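Local atomic coordinates of pertussis toxin-like subunit ArtA (Escherichia coli, PDB entry 4Z9D), a protein that probably transfers ADP-ribose from NAD to trimeric G proteins of the host, as the catalytic A subunit of a pertussis-like AB5 toxin. Residues 4-9 and 81-86; 126-131 and 155-160. The protein carries 2 engineered substitutions. All coordinates share one frame; numbering follows the deposited sequence.

Contact 1 (4-9 and 81-86). With NAD (nicotinamide-adenine-dinucleotide), chain F.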
loop_
_atom_site.group_PDB
_atom_site.type_symbol
_atom_site.label_atom_id
_atom_site.label_comp_id
_atom_site.label_asym_id
_atom_site.label_seq_id
_atom_site.Cartn_x
_atom_site.Cartn_y
_atom_site.Cartn_z
ATOM N N THR A 4 -0.631 3.793 18.011
ATOM C CA THR A 4 -0.110 4.198 16.705
ATOM C C THR A 4 -0.611 3.320 15.556
ATOM O O THR A 4 -0.666 2.084 15.662
ATOM C CB THR A 4 1.427 4.180 16.701
ATOM O OG1 THR A 4 1.912 4.977 17.785
ATOM C CG2 THR A 4 1.993 4.707 15.376
ATOM N N ASP A 5 -0.989 3.972 14.462
ATOM C CA ASP A 5 -1.364 3.281 13.241
ATOM C C ASP A 5 -0.114 2.809 12.508
ATOM O O ASP A 5 0.769 3.608 12.194
ATOM C CB ASP A 5 -2.175 4.190 12.316
ATOM C CG ASP A 5 -3.605 4.393 12.781
ATOM O OD1 ASP A 5 -4.143 3.514 13.493
ATOM O OD2 ASP A 5 -4.182 5.455 12.442
ATOM N N PHE A 6 -0.026 1.510 12.257
ATOM C CA PHE A 6 1.040 0.979 11.405
ATOM C C PHE A 6 0.420 0.296 10.208
ATOM O O PHE A 6 -0.673 -0.257 10.316
ATOM C CB PHE A 6 1.946 0.011 12.176
ATOM C CG PHE A 6 2.834 0.693 13.175
ATOM C CD1 PHE A 6 2.435 0.828 14.497
ATOM C CD2 PHE A 6 4.058 1.209 12.792
ATOM C CE1 PHE A 6 3.245 1.457 15.417
ATOM C CE2 PHE A 6 4.873 1.849 13.706
ATOM C CZ PHE A 6 4.466 1.971 15.026
ATOM N N VAL A 7 1.086 0.378 9.062
ATOM C CA VAL A 7 0.626 -0.317 7.865
ATOM C C VAL A 7 1.755 -1.101 7.202
ATOM O O VAL A 7 2.934 -0.922 7.535
ATOM C CB VAL A 7 0.026 0.671 6.821
ATOM C CG1 VAL A 7 -1.173 1.409 7.400
ATOM C CG2 VAL A 7 1.077 1.666 6.357
ATOM N N TYR A 8 1.383 -1.988 6.287
ATOM C CA TYR A 8 2.358 -2.747 5.515
ATOM C C TYR A 8 2.329 -2.412 4.030
ATOM O O TYR A 8 1.273 -2.103 3.471
ATOM C CB TYR A 8 2.118 -4.238 5.639
ATOM C CG TYR A 8 2.208 -4.814 7.021
ATOM C CD1 TYR A 8 3.440 -5.104 7.582
ATOM C CD2 TYR A 8 1.064 -5.126 7.732
ATOM C CE1 TYR A 8 3.530 -5.680 8.844
ATOM C CE2 TYR A 8 1.141 -5.685 9.001
ATOM C CZ TYR A 8 2.379 -5.962 9.543
ATOM O OH TYR A 8 2.452 -6.530 10.796
ATOM N N ARG A 9 3.477 -2.550 3.378
ATOM C CA ARG A 9 3.520 -2.470 1.918
ATOM C C ARG A 9 4.439 -3.544 1.362
ATOM O O ARG A 9 5.551 -3.716 1.844
ATOM C CB ARG A 9 3.982 -1.079 1.439
ATOM C CG ARG A 9 4.172 -1.007 -0.088
ATOM C CD ARG A 9 4.369 0.414 -0.634
ATOM N NE ARG A 9 4.764 0.346 -2.049
ATOM C CZ ARG A 9 3.930 0.139 -3.057
ATOM N NH1 ARG A 9 2.624 0.042 -2.837
ATOM N NH2 ARG A 9 4.405 0.055 -4.300
ATOM N N ARG A 81 7.155 -2.535 7.050
ATOM C CA ARG A 81 6.241 -2.048 8.075
ATOM C C ARG A 81 6.424 -0.555 8.203
ATOM O O ARG A 81 7.548 -0.074 8.294
ATOM C CB ARG A 81 6.481 -2.714 9.429
ATOM C CG ARG A 81 5.313 -2.457 10.370
ATOM C CD ARG A 81 5.617 -2.814 11.816
ATOM N NE ARG A 81 6.199 -4.142 11.984
ATOM C CZ ARG A 81 5.610 -5.153 12.619
ATOM N NH1 ARG A 81 4.394 -5.015 13.136
ATOM N NH2 ARG A 81 6.243 -6.314 12.735
ATOM N N ILE A 82 5.317 0.181 8.213
ATOM C CA ILE A 82 5.380 1.633 8.089
ATOM C C ILE A 82 4.523 2.338 9.123
ATOM O O ILE A 82 3.374 1.971 9.327
ATOM C CB ILE A 82 4.908 2.085 6.682
ATOM C CG1 ILE A 82 5.623 1.306 5.570
ATOM C CG2 ILE A 82 5.067 3.610 6.487
ATOM C CD1 ILE A 82 4.936 1.433 4.209
ATOM N N ARG A 83 5.069 3.363 9.780
ATOM C CA ARG A 83 4.241 4.194 10.643
ATOM C C ARG A 83 3.385 5.125 9.796
ATOM O O ARG A 83 3.890 5.859 8.943
ATOM C CB ARG A 83 5.088 5.002 11.631
ATOM C CG ARG A 83 4.280 6.041 12.409
ATOM C CD ARG A 83 5.088 6.610 13.571
ATOM N NE ARG A 83 6.284 7.312 13.108
ATOM C CZ ARG A 83 6.282 8.524 12.548
ATOM N NH1 ARG A 83 5.139 9.177 12.362
ATOM N NH2 ARG A 83 7.424 9.082 12.168
ATOM N N ALA A 84 2.074 5.059 9.999
ATOM C CA ALA A 84 1.146 5.898 9.249
ATOM C C ALA A 84 1.001 7.244 9.938
ATOM O O ALA A 84 1.127 7.342 11.161
ATOM C CB ALA A 84 -0.220 5.226 9.121
ATOM N N ASN A 85 0.770 8.281 9.149
ATOM C CA ASN A 85 0.452 9.600 9.699
ATOM C C ASN A 85 -0.581 10.280 8.801
ATOM O O ASN A 85 -1.322 9.588 8.108
ATOM C CB ASN A 85 1.717 10.450 9.887
ATOM C CG ASN A 85 2.509 10.636 8.617
ATOM O OD1 ASN A 85 2.007 10.436 7.508
ATOM N ND2 ASN A 85 3.770 11.048 8.773
ATOM N N ASN A 86 -0.670 11.610 8.836
ATOM C CA ASN A 86 -1.768 12.296 8.146
ATOM C C ASN A 86 -1.650 12.262 6.613
ATOM O O ASN A 86 -2.522 12.750 5.902
ATOM C CB ASN A 86 -1.880 13.748 8.615
ATOM C CG ASN A 86 -2.452 13.880 10.024
ATOM O OD1 ASN A 86 -2.484 14.981 10.574
ATOM N ND2 ASN A 86 -2.920 12.770 10.605
HETATM P PA NAD F . 2.737 -0.250 -7.636
HETATM O O1A NAD F . 2.754 0.806 -6.590
HETATM O O2A NAD F . 2.725 0.138 -9.069
HETATM O O5B NAD F . 3.999 -1.236 -7.330
HETATM C C5B NAD F . 4.388 -2.336 -8.169
HETATM C C4B NAD F . 5.906 -2.215 -8.418
HETATM O O4B NAD F . 6.195 -1.040 -9.234
HETATM C C3B NAD F . 6.606 -1.934 -7.123
HETATM O O3B NAD F . 6.751 -3.196 -6.403
HETATM C C2B NAD F . 7.926 -1.460 -7.660
HETATM O O2B NAD F . 8.539 -2.548 -8.331
HETATM C C1B NAD F . 7.447 -0.478 -8.740
HETATM N N9A NAD F . 7.064 0.920 -8.331
HETATM C C8A NAD F . 6.030 1.426 -7.661
HETATM N N7A NAD F . 6.175 2.753 -7.623
HETATM C C5A NAD F . 7.288 3.076 -8.288
HETATM C C6A NAD F . 7.882 4.255 -8.549
HETATM N N6A NAD F . 7.282 5.345 -8.076
HETATM N N1A NAD F . 9.026 4.344 -9.247
HETATM C C2A NAD F . 9.604 3.167 -9.720
HETATM N N3A NAD F . 8.971 1.950 -9.435
HETATM C C4A NAD F . 7.829 1.934 -8.728
HETATM O O3 NAD F . 1.494 -1.195 -7.400
HETATM P PN NAD F . 1.084 -1.795 -5.945
HETATM O O1N NAD F . 1.357 -0.801 -4.870
HETATM O O2N NAD F . 1.596 -3.178 -5.839
HETATM O O5D NAD F . -0.494 -1.820 -6.148
HETATM C C5D NAD F . -1.112 -2.508 -7.244
HETATM C C4D NAD F . -2.531 -2.928 -6.849
HETATM O O4D NAD F . -2.368 -3.643 -5.576
HETATM C C3D NAD F . -3.430 -1.709 -6.568
HETATM O O3D NAD F . -4.807 -2.032 -6.796
HETATM C C2D NAD F . -3.201 -1.568 -5.076
HETATM O O2D NAD F . -4.251 -0.792 -4.456
HETATM C C1D NAD F . -3.216 -3.014 -4.598
HETATM N N1N NAD F . -2.626 -3.095 -3.214
HETATM C C2N NAD F . -1.228 -3.244 -3.038
HETATM C C3N NAD F . -0.638 -3.280 -1.775
HETATM C C7N NAD F . 0.751 -3.444 -1.613
HETATM O O7N NAD F . 1.207 -3.752 -0.383
HETATM N N7N NAD F . 1.538 -3.339 -2.688
HETATM C C4N NAD F . -1.462 -3.161 -0.658
HETATM C C5N NAD F . -2.841 -3.020 -0.811
HETATM C C6N NAD F . -3.433 -2.973 -2.069
#
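Val7 and Ile82 form the hydrogen-bonded pair of two antiparallel strands, Val7 N giving its hydrogen to Ile82 O (2.8 Å) and Ile82 N returning one to Val7 O (2.7 Å). Beyond Arg83, where the second strand has already ended, Ala84 N still reaches Asp5 O at 2.9 Å, from a position tilted 32° out of the carbonyl plane. Side chains alternate between the two faces. Val7 CG2 packs on Ile82 CB on one; on the other lie Phe6, Tyr8, Arg81 and Arg83. The Phe6 ring rests against Arg83, its CE2 being 3.8 Å from Arg83 CB. The Arg81 chain runs beside Tyr8 and bends at chi3 (-49°), which brings one guanidinium face over Tyr8 OH and CE1; Arg81 NE makes a salt bridge with Glu132.

Arg9 carries the contact to NAD. Its CB meets Ile82 CD1 at 3.9 Å. From there CG, anti to the backbone N (chi1 174°), starts an extended chain that leaves the neighbouring strand and passes the carboxamide oxygen O7N of NAD. At the tip NH1 donates to NAD O1N at a short 2.5 Å, while NH2 bonds to NAD O1A at 2.9 Å and more weakly to O1N, so both phosphates are gripped at the edge of one guanidinium. Asp11 and the Ala52 carbonyl hold the same group from the protein side. This strand-borne arginine clasping the NAD pyrophosphate belongs to the NAD pocket of the pertussis-like ADP-ribosyltransferase fold.

Contact 2 (126-131 and 155-160)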
loop_
_atom_site.group_PDB
_atom_site.type_symbol
_atom_site.label_atom_id
_atom_site.label_comp_id
_atom_site.label_asym_id
_atom_site.label_seq_id
_atom_site.Cartn_x
_atom_site.Cartn_y
_atom_site.Cartn_z
ATOM N N PRO A 126 8.023 9.123 3.567
ATOM C CA PRO A 126 9.445 9.258 3.897
ATOM C C PRO A 126 10.102 7.969 4.415
ATOM O O PRO A 126 9.449 7.137 5.058
ATOM C CB PRO A 126 9.447 10.337 4.991
ATOM C CG PRO A 126 8.140 11.065 4.832
ATOM C CD PRO A 126 7.172 10.038 4.341
ATOM N N GLY A 127 11.396 7.814 4.143
ATOM C CA GLY A 127 12.164 6.709 4.687
ATOM C C GLY A 127 12.095 6.632 6.197
ATOM O O GLY A 127 12.066 5.538 6.770
ATOM N N GLU A 128 12.039 7.796 6.841
ATOM C CA GLU A 128 11.981 7.880 8.294
ATOM C C GLU A 128 10.703 7.277 8.895
ATOM O O GLU A 128 10.655 6.999 10.092
ATOM C CB GLU A 128 12.147 9.339 8.736
ATOM C CG GLU A 128 13.613 9.762 8.738
ATOM C CD GLU A 128 13.822 11.249 8.974
ATOM O OE1 GLU A 128 14.934 11.615 9.425
ATOM O OE2 GLU A 128 12.893 12.048 8.702
ATOM N N ASN A 129 9.671 7.081 8.075
ATOM C CA ASN A 129 8.443 6.435 8.534
ATOM C C ASN A 129 8.527 4.913 8.515
ATOM O O ASN A 129 7.657 4.228 9.051
ATOM C CB ASN A 129 7.256 6.843 7.663
ATOM C CG ASN A 129 6.745 8.209 7.995
ATOM O OD1 ASN A 129 7.451 9.197 7.811
ATOM N ND2 ASN A 129 5.508 8.284 8.482
ATOM N N ILE A 130 9.551 4.382 7.864
ATOM C CA ILE A 130 9.616 2.945 7.653
ATOM C C ILE A 130 10.391 2.276 8.774
ATOM O O ILE A 130 11.563 2.569 9.007
ATOM C CB ILE A 130 10.226 2.620 6.286
ATOM C CG1 ILE A 130 9.387 3.300 5.191
ATOM C CG2 ILE A 130 10.260 1.108 6.049
ATOM C CD1 ILE A 130 10.101 3.443 3.868
ATOM N N VAL A 131 9.714 1.368 9.465
ATOM C CA VAL A 131 10.251 0.717 10.647
ATOM C C VAL A 131 11.275 -0.344 10.294
ATOM O O VAL A 131 12.350 -0.415 10.904
ATOM C CB VAL A 131 9.108 0.080 11.477
ATOM C CG1 VAL A 131 9.646 -0.638 12.706
ATOM C CG2 VAL A 131 8.119 1.154 11.896
ATOM N N ARG A 155 17.281 4.550 10.740
ATOM C CA ARG A 155 16.886 5.945 10.543
ATOM C C ARG A 155 15.421 6.204 10.909
ATOM O O ARG A 155 14.954 7.339 10.831
ATOM C CB ARG A 155 17.108 6.355 9.087
ATOM C CG ARG A 155 18.487 6.058 8.519
ATOM C CD ARG A 155 19.607 6.747 9.243
ATOM N NE ARG A 155 19.552 8.195 9.067
ATOM C CZ ARG A 155 20.616 8.992 9.051
ATOM N NH1 ARG A 155 20.460 10.297 8.899
ATOM N NH2 ARG A 155 21.834 8.486 9.177
ATOM N N TYR A 156 14.688 5.144 11.247
ATOM C CA TYR A 156 13.285 5.284 11.649
ATOM C C TYR A 156 13.110 6.340 12.749
ATOM O O TYR A 156 13.868 6.379 13.724
ATOM C CB TYR A 156 12.719 3.931 12.124
ATOM C CG TYR A 156 11.307 4.030 12.676
ATOM C CD1 TYR A 156 11.053 3.801 14.023
ATOM C CD2 TYR A 156 10.237 4.388 11.858
ATOM C CE1 TYR A 156 9.778 3.910 14.549
ATOM C CE2 TYR A 156 8.947 4.502 12.376
ATOM C CZ TYR A 156 8.729 4.258 13.722
ATOM O OH TYR A 156 7.457 4.370 14.250
ATOM N N VAL A 157 12.119 7.207 12.564
ATOM C CA VAL A 157 11.763 8.216 13.561
ATOM C C VAL A 157 10.512 7.794 14.311
ATOM O O VAL A 157 9.426 7.757 13.739
ATOM C CB VAL A 157 11.543 9.605 12.904
ATOM C CG1 VAL A 157 10.979 10.599 13.910
ATOM C CG2 VAL A 157 12.841 10.112 12.315
ATOM N N PRO A 158 10.666 7.453 15.599
ATOM C CA PRO A 158 9.542 6.969 16.407
ATOM C C PRO A 158 8.543 8.064 16.730
ATOM O O PRO A 158 8.899 9.242 16.773
ATOM C CB PRO A 158 10.207 6.471 17.699
ATOM C CG PRO A 158 11.670 6.415 17.420
ATOM C CD PRO A 158 11.941 7.406 16.336
ATOM N N GLY A 159 7.301 7.661 16.957
ATOM C CA GLY A 159 6.264 8.563 17.413
ATOM C C GLY A 159 4.936 7.845 17.400
ATOM O O GLY A 159 4.821 6.732 16.877
ATOM N N SER A 160 3.928 8.472 17.989
ATOM C CA SER A 160 2.591 7.916 17.958
ATOM C C SER A 160 1.774 8.826 17.066
ATOM O O SER A 160 1.421 9.935 17.461
ATOM C CB SER A 160 1.996 7.817 19.364
ATOM O OG SER A 160 2.754 6.925 20.166
HETATM O O HOH W 1 16.256 9.639 11.051
#
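Tyr156 lies across the backbone of residues 128-131, with Val131 CG2 over one face of its ring. That methyl sits 3.8 Å from the centroid of the Tyr156 ring and 23° off its normal, a CH-pi contact made on the CE2 side. On the opposite face Pro158 N, of the ring's own segment, lies above the rim, and the carbonyl of Asn129 comes up at the edge, its O 3.6 Å from Tyr156 CE2. With CG anti to the backbone N (chi1 175°), the ring is laid alongside Val131, and Tyr156 CD2 comes within 3.2 Å of Glu128 O. The same carbonyl accepts an almost straight hydrogen bond from Val157 N (2.9 Å, 177° at the hydrogen), in its plane and on a lone pair. Phe6 of strand 6-11 also touches Tyr156, joining this half of the contact to the edge strand of the sheet.

Toward solvent the contact is looser. The extended side chain of Glu128 passes obliquely over Val157, whose CG2 meets Glu128 CD at 3.7 Å. A water donates both to Glu128 OE1 (2.9 Å) and to Arg155 O (2.7 Å), bridging the carboxylate to the loop, whereas Glu128 OE1 and Arg155 NH1 stay 5.7 Å apart without pairing. An aromatic residue of the loop after strand 144-152 thus packs on the 3-10 turn that leads into strand 130-139, within the sheet of this pertussis toxin S1-like domain.

The two contacts meet on the same antiparallel sheet, where strand 77-83, paired with strand 6-11 in contact 1, has strand 130-139 of contact 2 on its other flank. Probable backbone bonds join them, Arg83 N to Asn129 O and Arg81 O to Val131 N. Contact 1 lies nearer the centre of the chain, with half of its touching residues buried, and combines regular strand pairing with charged binding of NAD. Contact 2 is more peripheral: a single backbone bond, a ring packed on a methyl and a water bridge fasten an irregular loop. Arg83 also spans both, its guanidinium bonding, besides its bond to Thr161, to the Val157 carbonyl and weakly to the Tyr156 hydroxyl.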